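Local coordinates for replicative DNA helicase (Mycobacterium tuberculosis, PDB 2R5U), which probably unwinds double-stranded DNA ahead of the replisome as a processive ATP-dependent 5'-3' helicase, represented here by its ring-forming N-terminal domain, at residues 58-62 against 63-67. Sequence-based numbering, arbitrary orientation.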
ATOM      1  N   GLY B  58      21.705   4.330  17.863  1.00 36.75           N
ATOM      2  CA  GLY B  58      20.448   4.635  18.543  1.00 35.52           C
ATOM      3  C   GLY B  58      20.588   5.250  19.920  1.00 34.30           C
ATOM      4  O   GLY B  58      19.590   5.680  20.497  1.00 34.18           O
ATOM      5  N   ASP B  59      21.816   5.332  20.438  1.00 33.04           N
ATOM      6  CA  ASP B  59      22.061   5.834  21.803  1.00 32.15           C
ATOM      7  C   ASP B  59      21.810   7.344  22.017  1.00 31.14           C
ATOM      8  O   ASP B  59      21.596   7.808  23.147  1.00 30.00           O
ATOM      9  CB  ASP B  59      23.461   5.435  22.278  1.00 32.82           C
ATOM     10  CG  ASP B  59      23.534   3.980  22.791  1.00 34.89           C
ATOM     11  OD1 ASP B  59      22.483   3.309  22.943  1.00 35.03           O
ATOM     12  OD2 ASP B  59      24.659   3.509  23.046  1.00 37.97           O
ATOM     13  N   PHE B  60      21.811   8.107  20.937  1.00 30.17           N
ATOM     14  CA  PHE B  60      21.584   9.546  21.052  1.00 30.48           C
ATOM     15  C   PHE B  60      20.085   9.811  21.103  1.00 30.64           C
ATOM     16  O   PHE B  60      19.351   9.283  20.286  1.00 30.18           O
ATOM     17  CB  PHE B  60      22.229  10.276  19.877  1.00 29.25           C
ATOM     18  CG  PHE B  60      23.725  10.349  19.986  1.00 29.20           C
ATOM     19  CD1 PHE B  60      24.511   9.290  19.552  1.00 26.48           C
ATOM     20  CD2 PHE B  60      24.337  11.444  20.597  1.00 28.68           C
ATOM     21  CE1 PHE B  60      25.909   9.339  19.679  1.00 26.12           C
ATOM     22  CE2 PHE B  60      25.728  11.502  20.731  1.00 27.53           C
ATOM     23  CZ  PHE B  60      26.509  10.442  20.254  1.00 28.14           C
ATOM     24  N   TYR B  61      19.646  10.598  22.080  1.00 31.89           N
ATOM     25  CA  TYR B  61      18.240  10.993  22.161  1.00 33.01           C
ATOM     26  C   TYR B  61      17.854  11.912  21.010  1.00 33.08           C
ATOM     27  O   TYR B  61      16.826  11.711  20.360  1.00 32.41           O
ATOM     28  CB  TYR B  61      17.907  11.674  23.497  1.00 34.04           C
ATOM     29  CG  TYR B  61      16.444  12.092  23.562  1.00 36.05           C
ATOM     30  CD1 TYR B  61      16.084  13.434  23.595  1.00 37.46           C
ATOM     31  CD2 TYR B  61      15.418  11.129  23.527  1.00 38.16           C
ATOM     32  CE1 TYR B  61      14.729  13.817  23.632  1.00 38.94           C
ATOM     33  CE2 TYR B  61      14.067  11.495  23.552  1.00 38.39           C
ATOM     34  CZ  TYR B  61      13.732  12.839  23.607  1.00 38.68           C
ATOM     35  OH  TYR B  61      12.401  13.208  23.638  1.00 38.37           O
ATOM     36  N   ARG B  62      18.668  12.935  20.763  1.00 33.30           N
ATOM     37  CA  ARG B  62      18.351  13.903  19.708  1.00 34.21           C
ATOM     38  C   ARG B  62      18.697  13.348  18.321  1.00 33.39           C
ATOM     39  O   ARG B  62      19.843  12.958  18.096  1.00 33.36           O
ATOM     40  CB  ARG B  62      19.111  15.204  19.959  1.00 35.00           C
ATOM     41  CG  ARG B  62      18.377  16.427  19.462  1.00 39.73           C
ATOM     42  CD  ARG B  62      19.275  17.621  19.471  1.00 46.31           C
ATOM     43  NE  ARG B  62      19.447  18.225  18.149  1.00 51.81           N
ATOM     44  CZ  ARG B  62      18.706  19.228  17.677  1.00 53.85           C
ATOM     45  NH1 ARG B  62      18.956  19.730  16.471  1.00 54.11           N
ATOM     46  NH2 ARG B  62      17.716  19.737  18.412  1.00 55.80           N
ATOM     47  N   PRO B  63      17.713  13.296  17.399  1.00 33.10           N
ATOM     48  CA  PRO B  63      17.932  12.826  16.019  1.00 32.26           C
ATOM     49  C   PRO B  63      19.106  13.508  15.268  1.00 31.44           C
ATOM     50  O   PRO B  63      19.879  12.821  14.610  1.00 31.44           O
ATOM     51  CB  PRO B  63      16.591  13.130  15.332  1.00 33.05           C
ATOM     52  CG  PRO B  63      15.596  13.092  16.435  1.00 33.00           C
ATOM     53  CD  PRO B  63      16.294  13.653  17.627  1.00 33.31           C
ATOM     54  N   ALA B  64      19.242  14.830  15.378  1.00 30.65           N
ATOM     55  CA  ALA B  64      20.381  15.530  14.775  1.00 29.79           C
ATOM     56  C   ALA B  64      21.731  14.965  15.253  1.00 29.20           C
ATOM     57  O   ALA B  64      22.654  14.828  14.458  1.00 29.05           O
ATOM     58  CB  ALA B  64      20.309  17.036  15.050  1.00 29.45           C
ATOM     59  N   HIS B  65      21.818  14.639  16.542  1.00 27.88           N
ATOM     60  CA  HIS B  65      23.015  14.075  17.128  1.00 27.04           C
ATOM     61  C   HIS B  65      23.306  12.668  16.610  1.00 26.28           C
ATOM     62  O   HIS B  65      24.450  12.362  16.326  1.00 24.63           O
ATOM     63  CB  HIS B  65      22.974  14.096  18.656  1.00 26.56           C
ATOM     64  CG  HIS B  65      22.917  15.471  19.237  1.00 26.40           C
ATOM     65  ND1 HIS B  65      22.674  15.704  20.568  1.00 27.96           N
ATOM     66  CD2 HIS B  65      23.082  16.689  18.664  1.00 27.35           C
ATOM     67  CE1 HIS B  65      22.705  17.004  20.802  1.00 28.23           C
ATOM     68  NE2 HIS B  65      22.947  17.624  19.661  1.00 29.21           N
ATOM     69  N   GLN B  66      22.273  11.823  16.475  1.00 26.17           N
ATOM     70  CA  GLN B  66      22.466  10.493  15.875  1.00 26.33           C
ATOM     71  C   GLN B  66      22.991  10.608  14.451  1.00 25.86           C
ATOM     72  O   GLN B  66      23.841   9.826  14.046  1.00 25.61           O
ATOM     73  CB  GLN B  66      21.180   9.635  15.867  1.00 26.90           C
ATOM     74  CG  GLN B  66      21.460   8.147  15.569  1.00 28.27           C
ATOM     75  CD  GLN B  66      22.235   7.469  16.684  1.00 30.76           C
ATOM     76  OE1 GLN B  66      23.353   6.969  16.474  1.00 34.82           O
ATOM     77  NE2 GLN B  66      21.673   7.484  17.888  1.00 27.39           N
ATOM     78  N   ASN B  67      22.460  11.559  13.694  1.00 26.20           N
ATOM     79  CA  ASN B  67      22.861  11.775  12.302  1.00 26.27           C
ATOM     80  C   ASN B  67      24.353  12.120  12.244  1.00 25.90           C
ATOM     81  O   ASN B  67      25.098  11.580  11.413  1.00 24.91           O
ATOM     82  CB  ASN B  67      22.081  12.927  11.659  1.00 27.30           C
ATOM     83  CG  ASN B  67      20.590  12.596  11.376  1.00 29.56           C
ATOM     84  OD1 ASN B  67      20.189  11.434  11.260  1.00 33.29           O
ATOM     85  ND2 ASN B  67      19.789  13.643  11.223  1.00 31.68           N
TER
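Arg62 lays its aliphatic chain over one face of the His65 imidazole, three residues further along, in a local contact at the start of a helix. CD of Arg62 stands 3.8 Å from the centroid of the His65 ring, only 15° off the ring normal, a CH-pi contact, while Arg62 CB covers the same ring near ND1. A bend at chi3 then carries the guanidinium past the imidazole, its plane 48° from that of the ring. NH1 of Arg62 ends 3.3 Å from CB of Ala64. Arg62 is also the N-cap residue. The carbonyl O of Arg62 accepts the first helical bond from N of Gln66 at 3.1 Å, and a weak, bent one from His65 N.

Phe60 packs on the same first turn, its CD2 3.6 Å from CB of His65, the two side chains crossing at about a right angle. The Gln66 amide comes to the edge of the Phe60 ring, with the planes 77° apart, reaching back because its chain bends at chi2.

Glu34 of helix 31-43 accepts a hydrogen bond from the backbone N of Tyr61 in the loop and is hydrogen-bonded to His65 ND1, which should restrain the imidazole's rotation. This N-capped helix start within the DnaB-like helicase N-terminal domain thus joins the loop between helices 45-52 and 63-77 to helix 31-43, while Asp59 and Tyr61 touch helix 119-147.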